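PDB 2ESS: acyl-ACP thioesterase, which probably hydrolyses the thioester of fatty acyl-acyl carrier protein, releasing free fatty acids, and carries bound calcium in the crystal. Local coordinates for residues V20-R25 with F189-Y194; Y167-I172 with I182-D187; V232-N235 with V239-R242. All blocks are in the same frame, centred on the assembly; numbering follows the deposited sequence.

Contact 1 (V20-R25 with F189-Y194); sequences VDFNGR and FPIELY
An Asx turn overlaid on a type I beta turn from Asp21 to Gly24 presents Phe22 and Asn23 to the short helix 191-196. The ring of Phe22 reaches the helix with its outer end: CE2 lies 3.7 Å from Tyr194 CB, which sits at the ring edge near its plane, and 3.9 Å from Ile191 CG1, which approaches obliquely. Next to this apolar patch, Asn23 ND2 donates to the backbone O of Tyr194 at 3.1 Å. That bond is bent, 141° at the hydrogen; the acceptor lies in the plane of the Asn23 amide, whereas the donor stands above the Tyr194 carbonyl plane. Asp21 OD1 braces the turn, together with the backbone bond from Gly24 N to Asp21 O; it accepts from Asn23 N (2.9 Å) and Arg25 N (3.1 Å) through opposite faces of its carboxylate. With chi1 at 70°, Phe22 CG is wedged between backbone N and carbonyl carbon, and the ring is thrown forward to the helix. Replacing this ring by the methyl of an alanine is likely to open a gap beside Tyr194 CB and Ile191, leaving the Asn23 amide as the main tie between turn and helix. Tyr167 of the second subunit packs on Phe22 and stacks on Tyr194. The contact joins a loop of the N-terminal hot-dog family region, just before helix 28-45, to a helix of the C-terminal one that leads into strand 199-206.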
loop_
_atom_site.group_PDB
_atom_site.type_symbol
_atom_site.label_atom_id
_atom_site.label_comp_id
_atom_site.label_asym_id
_atom_site.label_seq_id
_atom_site.Cartn_x
_atom_site.Cartn_y
_atom_site.Cartn_z
ATOM N N VAL A 20 3.208 -8.224 -0.588
ATOM C CA VAL A 20 3.545 -9.318 -1.493
ATOM C C VAL A 20 2.314 -10.013 -2.017
ATOM O O VAL A 20 1.244 -9.893 -1.441
ATOM C CB VAL A 20 4.492 -10.354 -0.838
ATOM C CG1 VAL A 20 5.799 -9.671 -0.402
ATOM C CG2 VAL A 20 3.747 -11.175 0.276
ATOM N N ASP A 21 2.469 -10.756 -3.118
ATOM C CA ASP A 21 1.371 -11.494 -3.739
ATOM C C ASP A 21 1.258 -12.916 -3.221
ATOM O O ASP A 21 1.949 -13.293 -2.262
ATOM C CB ASP A 21 1.479 -11.462 -5.275
ATOM C CG ASP A 21 2.752 -12.176 -5.833
ATOM O OD1 ASP A 21 3.365 -13.026 -5.141
ATOM O OD2 ASP A 21 3.118 -11.846 -6.994
ATOM N N PHE A 22 0.372 -13.700 -3.844
ATOM C CA PHE A 22 0.121 -15.045 -3.377
ATOM C C PHE A 22 1.315 -15.987 -3.529
ATOM O O PHE A 22 1.325 -17.036 -2.886
ATOM C CB PHE A 22 -1.131 -15.659 -4.005
ATOM C CG PHE A 22 -0.985 -15.983 -5.452
ATOM C CD1 PHE A 22 -0.503 -17.224 -5.859
ATOM C CD2 PHE A 22 -1.304 -15.039 -6.420
ATOM C CE1 PHE A 22 -0.367 -17.531 -7.201
ATOM C CE2 PHE A 22 -1.188 -15.352 -7.774
ATOM C CZ PHE A 22 -0.711 -16.590 -8.168
ATOM N N ASN A 23 2.310 -15.601 -4.330
ATOM C CA ASN A 23 3.591 -16.358 -4.384
ATOM C C ASN A 23 4.659 -15.793 -3.418
ATOM O O ASN A 23 5.799 -16.256 -3.414
ATOM C CB ASN A 23 4.180 -16.379 -5.784
ATOM C CG ASN A 23 3.324 -17.144 -6.802
ATOM O OD1 ASN A 23 2.824 -18.234 -6.548
ATOM N ND2 ASN A 23 3.161 -16.528 -7.979
ATOM N N GLY A 24 4.272 -14.839 -2.582
ATOM C CA GLY A 24 5.178 -14.231 -1.587
ATOM C C GLY A 24 6.167 -13.220 -2.146
ATOM O O GLY A 24 7.128 -12.891 -1.496
ATOM N N ARG A 25 5.945 -12.747 -3.366
ATOM C CA ARG A 25 6.860 -11.812 -4.030
ATOM C C ARG A 25 6.259 -10.445 -4.022
ATOM O O ARG A 25 5.052 -10.304 -4.182
ATOM C CB ARG A 25 7.047 -12.198 -5.502
ATOM C CG ARG A 25 7.586 -13.587 -5.720
ATOM C CD ARG A 25 9.046 -13.587 -5.466
ATOM N NE ARG A 25 9.572 -14.928 -5.291
ATOM C CZ ARG A 25 10.857 -15.203 -5.120
ATOM N NH1 ARG A 25 11.751 -14.234 -5.152
ATOM N NH2 ARG A 25 11.253 -16.468 -4.934
ATOM N N PHE A 189 -5.374 -9.665 -15.284
ATOM C CA PHE A 189 -4.817 -10.914 -15.818
ATOM C C PHE A 189 -5.220 -12.127 -15.011
ATOM O O PHE A 189 -5.302 -12.042 -13.800
ATOM C CB PHE A 189 -3.309 -10.833 -15.937
ATOM C CG PHE A 189 -2.880 -9.732 -16.822
ATOM C CD1 PHE A 189 -2.924 -9.890 -18.195
ATOM C CD2 PHE A 189 -2.545 -8.508 -16.296
ATOM C CE1 PHE A 189 -2.580 -8.871 -19.015
ATOM C CE2 PHE A 189 -2.206 -7.464 -17.113
ATOM C CZ PHE A 189 -2.218 -7.642 -18.471
ATOM N N PRO A 190 -5.461 -13.264 -15.698
ATOM C CA PRO A 190 -5.929 -14.460 -15.037
ATOM C C PRO A 190 -4.898 -14.988 -14.070
ATOM O O PRO A 190 -3.688 -14.885 -14.313
ATOM C CB PRO A 190 -6.178 -15.461 -16.176
ATOM C CG PRO A 190 -5.583 -14.900 -17.368
ATOM C CD PRO A 190 -5.319 -13.435 -17.148
ATOM N N ILE A 191 -5.395 -15.545 -12.984
ATOM C CA ILE A 191 -4.549 -16.015 -11.926
ATOM C C ILE A 191 -3.602 -17.146 -12.412
ATOM O O ILE A 191 -2.472 -17.245 -11.915
ATOM C CB ILE A 191 -5.407 -16.413 -10.680
ATOM C CG1 ILE A 191 -4.724 -15.961 -9.385
ATOM C CG2 ILE A 191 -5.714 -17.898 -10.657
ATOM C CD1 ILE A 191 -4.806 -14.429 -9.096
ATOM N N GLU A 192 -4.044 -17.947 -13.396
ATOM C CA GLU A 192 -3.210 -19.005 -13.996
ATOM C C GLU A 192 -1.924 -18.446 -14.596
ATOM O O GLU A 192 -0.915 -19.132 -14.634
ATOM C CB GLU A 192 -3.988 -19.785 -15.068
ATOM N N LEU A 193 -1.963 -17.199 -15.052
ATOM C CA LEU A 193 -0.779 -16.524 -15.589
ATOM C C LEU A 193 0.234 -16.233 -14.468
ATOM O O LEU A 193 1.420 -16.483 -14.601
ATOM C CB LEU A 193 -1.220 -15.224 -16.286
ATOM C CG LEU A 193 -0.459 -14.625 -17.444
ATOM C CD1 LEU A 193 0.168 -15.697 -18.368
ATOM C CD2 LEU A 193 -1.435 -13.733 -18.207
ATOM N N TYR A 194 -0.256 -15.713 -13.354
ATOM C CA TYR A 194 0.585 -15.434 -12.211
ATOM C C TYR A 194 1.068 -16.736 -11.535
ATOM O O TYR A 194 2.122 -16.763 -10.899
ATOM C CB TYR A 194 -0.184 -14.572 -11.214
ATOM C CG TYR A 194 -0.432 -13.170 -11.699
ATOM C CD1 TYR A 194 0.622 -12.288 -11.904
ATOM C CD2 TYR A 194 -1.715 -12.710 -11.908
ATOM C CE1 TYR A 194 0.387 -10.990 -12.346
ATOM C CE2 TYR A 194 -1.958 -11.434 -12.318
ATOM C CZ TYR A 194 -0.913 -10.579 -12.565
ATOM O OH TYR A 194 -1.178 -9.292 -12.981
#

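Contact 2 (Y167-I172 with I182-D187); sequences YSDIDI and IEHILD. With CA (calcium ion), chain B.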
loop_
_atom_site.group_PDB
_atom_site.type_symbol
_atom_site.label_atom_id
_atom_site.label_comp_id
_atom_site.label_asym_id
_atom_site.label_seq_id
_atom_site.Cartn_x
_atom_site.Cartn_y
_atom_site.Cartn_z
ATOM N N TYR A 167 -12.664 6.319 -3.232
ATOM C CA TYR A 167 -11.870 6.983 -2.203
ATOM C C TYR A 167 -10.444 6.431 -2.074
ATOM O O TYR A 167 -9.487 7.189 -1.981
ATOM C CB TYR A 167 -12.610 6.912 -0.869
ATOM C CG TYR A 167 -11.849 7.382 0.333
ATOM C CD1 TYR A 167 -11.529 8.723 0.502
ATOM C CD2 TYR A 167 -11.430 6.476 1.301
ATOM C CE1 TYR A 167 -10.854 9.151 1.621
ATOM C CE2 TYR A 167 -10.742 6.884 2.406
ATOM C CZ TYR A 167 -10.465 8.218 2.578
ATOM O OH TYR A 167 -9.759 8.612 3.676
ATOM N N SER A 168 -10.276 5.112 -2.094
ATOM C CA SER A 168 -8.926 4.546 -1.949
ATOM C C SER A 168 -7.986 4.817 -3.122
ATOM O O SER A 168 -6.793 4.619 -2.998
ATOM C CB SER A 168 -9.030 3.044 -1.771
ATOM O OG SER A 168 -9.791 2.533 -2.863
ATOM N N ASP A 169 -8.518 5.220 -4.264
ATOM C CA ASP A 169 -7.707 5.518 -5.438
ATOM C C ASP A 169 -7.094 6.905 -5.467
ATOM O O ASP A 169 -6.125 7.094 -6.184
ATOM C CB ASP A 169 -8.508 5.348 -6.736
ATOM C CG ASP A 169 -8.954 3.910 -6.964
ATOM O OD1 ASP A 169 -8.090 3.002 -6.950
ATOM O OD2 ASP A 169 -10.181 3.698 -7.129
ATOM N N ILE A 170 -7.600 7.838 -4.662
ATOM C CA ILE A 170 -7.343 9.264 -4.881
ATOM C C ILE A 170 -6.283 9.793 -3.956
ATOM O O ILE A 170 -6.316 9.515 -2.759
ATOM C CB ILE A 170 -8.638 10.073 -4.713
ATOM C CG1 ILE A 170 -9.765 9.456 -5.546
ATOM C CG2 ILE A 170 -8.441 11.575 -5.065
ATOM C CD1 ILE A 170 -9.505 9.468 -7.072
ATOM N N ASP A 171 -5.340 10.543 -4.529
ATOM C CA ASP A 171 -4.277 11.218 -3.789
ATOM C C ASP A 171 -4.651 12.640 -3.363
ATOM O O ASP A 171 -5.806 13.099 -3.548
ATOM C CB ASP A 171 -2.957 11.226 -4.609
ATOM C CG ASP A 171 -3.018 12.117 -5.891
ATOM O OD1 ASP A 171 -3.827 13.066 -6.033
ATOM O OD2 ASP A 171 -2.202 11.839 -6.785
ATOM N N ILE A 172 -3.665 13.340 -2.804
ATOM C CA ILE A 172 -3.866 14.681 -2.264
ATOM C C ILE A 172 -4.298 15.702 -3.314
ATOM O O ILE A 172 -4.919 16.671 -2.959
ATOM C CB ILE A 172 -2.576 15.208 -1.569
ATOM C CG1 ILE A 172 -2.901 16.365 -0.616
ATOM C CG2 ILE A 172 -1.456 15.515 -2.632
ATOM C CD1 ILE A 172 -1.707 16.759 0.327
ATOM N N ILE A 182 -1.476 0.966 -11.716
ATOM C CA ILE A 182 -0.713 -0.286 -11.806
ATOM C C ILE A 182 -1.490 -1.465 -11.221
ATOM O O ILE A 182 -1.658 -2.499 -11.892
ATOM C CB ILE A 182 0.662 -0.165 -11.114
ATOM C CG1 ILE A 182 1.507 0.902 -11.834
ATOM C CG2 ILE A 182 1.393 -1.513 -11.117
ATOM C CD1 ILE A 182 2.916 1.137 -11.203
ATOM N N GLU A 183 -1.968 -1.317 -9.988
ATOM C CA GLU A 183 -2.789 -2.352 -9.352
ATOM C C GLU A 183 -4.003 -2.750 -10.182
ATOM O O GLU A 183 -4.280 -3.933 -10.353
ATOM C CB GLU A 183 -3.299 -1.898 -7.989
ATOM C CG GLU A 183 -2.214 -1.803 -6.895
ATOM C CD GLU A 183 -2.781 -1.385 -5.502
ATOM O OE1 GLU A 183 -4.038 -1.464 -5.321
ATOM O OE2 GLU A 183 -1.965 -0.993 -4.612
ATOM N N HIS A 184 -4.753 -1.765 -10.681
ATOM C CA HIS A 184 -5.949 -2.109 -11.465
ATOM C C HIS A 184 -5.607 -2.834 -12.788
ATOM O O HIS A 184 -6.308 -3.723 -13.198
ATOM C CB HIS A 184 -6.816 -0.871 -11.705
ATOM C CG HIS A 184 -7.363 -0.277 -10.441
ATOM N ND1 HIS A 184 -8.078 -1.015 -9.519
ATOM C CD2 HIS A 184 -7.281 0.978 -9.935
ATOM C CE1 HIS A 184 -8.407 -0.239 -8.499
ATOM N NE2 HIS A 184 -7.941 0.976 -8.732
ATOM N N ILE A 185 -4.517 -2.449 -13.442
ATOM C CA ILE A 185 -4.120 -3.078 -14.693
ATOM C C ILE A 185 -3.731 -4.535 -14.445
ATOM O O ILE A 185 -4.170 -5.457 -15.168
ATOM C CB ILE A 185 -2.971 -2.266 -15.378
ATOM C CG1 ILE A 185 -3.521 -0.934 -15.904
ATOM C CG2 ILE A 185 -2.334 -3.046 -16.534
ATOM C CD1 ILE A 185 -2.467 0.053 -16.198
ATOM N N LEU A 186 -2.924 -4.734 -13.408
ATOM C CA LEU A 186 -2.449 -6.080 -13.062
ATOM C C LEU A 186 -3.576 -6.969 -12.598
ATOM O O LEU A 186 -3.500 -8.167 -12.807
ATOM C CB LEU A 186 -1.296 -6.052 -12.069
ATOM C CG LEU A 186 -0.041 -5.372 -12.697
ATOM C CD1 LEU A 186 1.149 -5.459 -11.770
ATOM C CD2 LEU A 186 0.316 -5.960 -14.087
ATOM N N ASP A 187 -4.679 -6.395 -12.101
ATOM C CA ASP A 187 -5.892 -7.210 -11.796
ATOM C C ASP A 187 -6.655 -7.714 -13.009
ATOM O O ASP A 187 -7.533 -8.517 -12.847
ATOM C CB ASP A 187 -6.875 -6.473 -10.868
ATOM C CG ASP A 187 -6.348 -6.345 -9.408
ATOM O OD1 ASP A 187 -5.538 -7.200 -8.999
ATOM O OD2 ASP A 187 -6.751 -5.403 -8.673
HETATM CA CA CA B . -0.758 12.120 -7.991
HETATM O O HOH W 1 0.159 10.243 -8.719
#
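Asp169 OD1 receives the NE2-H of His184 in a short, nearly straight hydrogen bond, 2.7 Å between the two atoms and 172° at the hydrogen. It is a His-carboxylate pair in which the two flat groups play unlike parts. The imidazole offers its edge, with Asp169 OD1 in the plane of the ring, while the donor comes in from above the carboxylate, 36° out of that plane. The carboxylate and the ring are therefore far from coplanar. The side chains approach from opposite directions across a wide backbone separation, the CA atoms of Asp169 and His184 being 9.9 Å apart. On both, CG lies anti to the carbonyl carbon; for His184 (chi1 -63°) this carries the ring out from the helix toward the loop. The second oxygen, Asp169 OD2, accepts from the backbone N of Lys166, so the carboxylate is gripped at both ends and its rotation is restrained.

Two residues further on, the same loop reaches a calcium ion, whose ligands include Asp171 OD2, His175 NE2 and a water. The other carboxylate oxygen, Asp171 OD1, accepts from Asn173 N. The loop thus carries the metal at one point and holds the helix through Asp169 at another. Ser168 OG of this loop hydrogen-bonds Asp187 OD2 of the second subunit. The loop follows strand 161-164 and leads into helix 178-186, whose Ile182, Ile185 and Leu186 pack on strand 199-206.

Contact 3 (V232-N235 with V239-R242); sequences VKKN and VVCR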
loop_
_atom_site.group_PDB
_atom_site.type_symbol
_atom_site.label_atom_id
_atom_site.label_comp_id
_atom_site.label_asym_id
_atom_site.label_seq_id
_atom_site.Cartn_x
_atom_site.Cartn_y
_atom_site.Cartn_z
ATOM N N VAL A 232 -6.182 2.450 -20.653
ATOM C CA VAL A 232 -7.233 2.828 -19.730
ATOM C C VAL A 232 -7.842 4.149 -20.218
ATOM O O VAL A 232 -7.118 5.104 -20.508
ATOM C CB VAL A 232 -6.737 3.000 -18.268
ATOM C CG1 VAL A 232 -7.931 3.194 -17.316
ATOM C CG2 VAL A 232 -5.902 1.792 -17.807
ATOM N N LYS A 233 -9.163 4.189 -20.331
ATOM C CA LYS A 233 -9.887 5.402 -20.721
ATOM C C LYS A 233 -10.861 5.831 -19.629
ATOM O O LYS A 233 -11.421 4.993 -18.909
ATOM C CB LYS A 233 -10.687 5.192 -22.001
ATOM C CG LYS A 233 -9.875 4.928 -23.212
ATOM C CD LYS A 233 -10.766 4.784 -24.424
ATOM C CE LYS A 233 -10.008 4.184 -25.580
ATOM N NZ LYS A 233 -10.876 4.057 -26.801
ATOM N N LYS A 234 -11.080 7.133 -19.508
ATOM C CA LYS A 234 -12.106 7.623 -18.600
ATOM C C LYS A 234 -13.338 8.102 -19.357
ATOM O O LYS A 234 -13.257 8.651 -20.469
ATOM C CB LYS A 234 -11.570 8.717 -17.660
ATOM C CG LYS A 234 -11.400 10.104 -18.260
ATOM C CD LYS A 234 -10.792 11.071 -17.232
ATOM C CE LYS A 234 -10.478 12.423 -17.881
ATOM N NZ LYS A 234 -10.035 13.432 -16.907
ATOM N N ASN A 235 -14.476 7.857 -18.726
ATOM C CA ASN A 235 -15.772 8.228 -19.219
ATOM C C ASN A 235 -15.914 7.966 -20.721
ATOM O O ASN A 235 -16.396 8.789 -21.485
ATOM C CB ASN A 235 -16.071 9.668 -18.769
ATOM C CG ASN A 235 -16.026 9.813 -17.205
ATOM O OD1 ASN A 235 -16.469 8.912 -16.457
ATOM N ND2 ASN A 235 -15.484 10.930 -16.728
ATOM N N VAL A 239 -8.158 8.800 -23.163
ATOM C CA VAL A 239 -7.110 7.944 -22.625
ATOM C C VAL A 239 -6.442 8.586 -21.422
ATOM O O VAL A 239 -5.987 9.733 -21.495
ATOM C CB VAL A 239 -6.066 7.573 -23.675
ATOM C CG1 VAL A 239 -4.922 6.804 -23.044
ATOM C CG2 VAL A 239 -6.717 6.743 -24.794
ATOM N N VAL A 240 -6.384 7.851 -20.312
ATOM C CA VAL A 240 -5.651 8.329 -19.135
ATOM C C VAL A 240 -4.291 7.657 -18.934
ATOM O O VAL A 240 -3.364 8.287 -18.419
ATOM C CB VAL A 240 -6.499 8.275 -17.828
ATOM C CG1 VAL A 240 -7.708 9.229 -17.998
ATOM C CG2 VAL A 240 -6.936 6.833 -17.482
ATOM N N CYS A 241 -4.166 6.388 -19.299
ATOM C CA CYS A 241 -2.841 5.770 -19.309
ATOM C C CYS A 241 -2.801 4.595 -20.244
ATOM O O CYS A 241 -3.836 4.104 -20.670
ATOM C CB CYS A 241 -2.386 5.396 -17.915
ATOM S SG CYS A 241 -3.375 4.235 -17.072
ATOM N N ARG A 242 -1.581 4.167 -20.565
ATOM C CA ARG A 242 -1.309 2.975 -21.339
ATOM C C ARG A 242 -0.228 2.209 -20.600
ATOM O O ARG A 242 0.546 2.798 -19.795
ATOM C CB ARG A 242 -0.869 3.312 -22.780
ATOM C CG ARG A 242 -1.998 3.874 -23.616
ATOM C CD ARG A 242 -1.634 4.150 -25.080
ATOM N NE ARG A 242 -1.023 5.442 -25.111
ATOM C CZ ARG A 242 -1.603 6.563 -25.510
ATOM N NH1 ARG A 242 -2.837 6.600 -26.003
ATOM N NH2 ARG A 242 -0.894 7.665 -25.420
#
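Val232 O is shared by two successive amides of the facing strand, the signature of a classic beta bulge in the antiparallel hairpin of strands 227-234 and 238-247. Val240 N donates to Val232 O at 2.9 Å. A weak second bond runs from Cys241 N to Val232 O at 3.4 Å. In return Val232 N gives a nearly straight bond to Cys241 O, 2.9 Å and 174° at the hydrogen. The extra residue moves the register by one, so that Val232 pairs with Cys241 but Lys233 with Val239, the latter a non-hydrogen-bonded pair.

The tight part is the buried cluster around Val232. Its CG2 lies 3.6 Å from Cys241 SG, and its CG1 meets Val240 CG2 at 3.8 Å, the two valines crossing obliquely. In Val232 (chi1 -172°) CG1 is anti to the backbone N, which leaves CG2 beside that N, where the sulfur can reach it. Lys234 adds to the packing on buried Val240: its extended chain lies across that valine at about a right angle, CD 3.7 Å from CG1, and its NZ goes on to bond the backbone O of Glu209.

The fit is looser between the partly exposed Lys233 and Val239. Lys233 lends only its aliphatic stem, CG standing 4.0 Å from Val239 CG2, while its charged end makes a cation-pi contact with Phe219.

Within the sheet, strand 215-224 flanks strand 227-234 and strand 199-206 flanks strand 238-247. Helix 178-186 covers the buried cluster, with Ile185 resting on Val232 and Tyr181 on Val240 and Cys241.

Helix 178-186 is the common element of the three contacts. Segment 182-187 of contact 2 lies on it; contact 1, its centre 18 Å from that of contact 2, touches it where Tyr194 OH lies 2.6 Å from Leu186 O, probably hydrogen-bonded; contact 3, 13 Å from contact 2 between centres, meets it through Ile185 and Val232. Contacts 1 and 3 are 25 Å apart and do not touch. Along the chain, 20-25 comes first, then both segments of contact 2, then 189-194, with contact 3 last. Contacts 2 and 3 belong to the C-terminal hot-dog region. The helix thus links the calcium-bearing loop, the sheet and the tie to the N-terminal region, and contacts 1 and 2 also meet the second subunit.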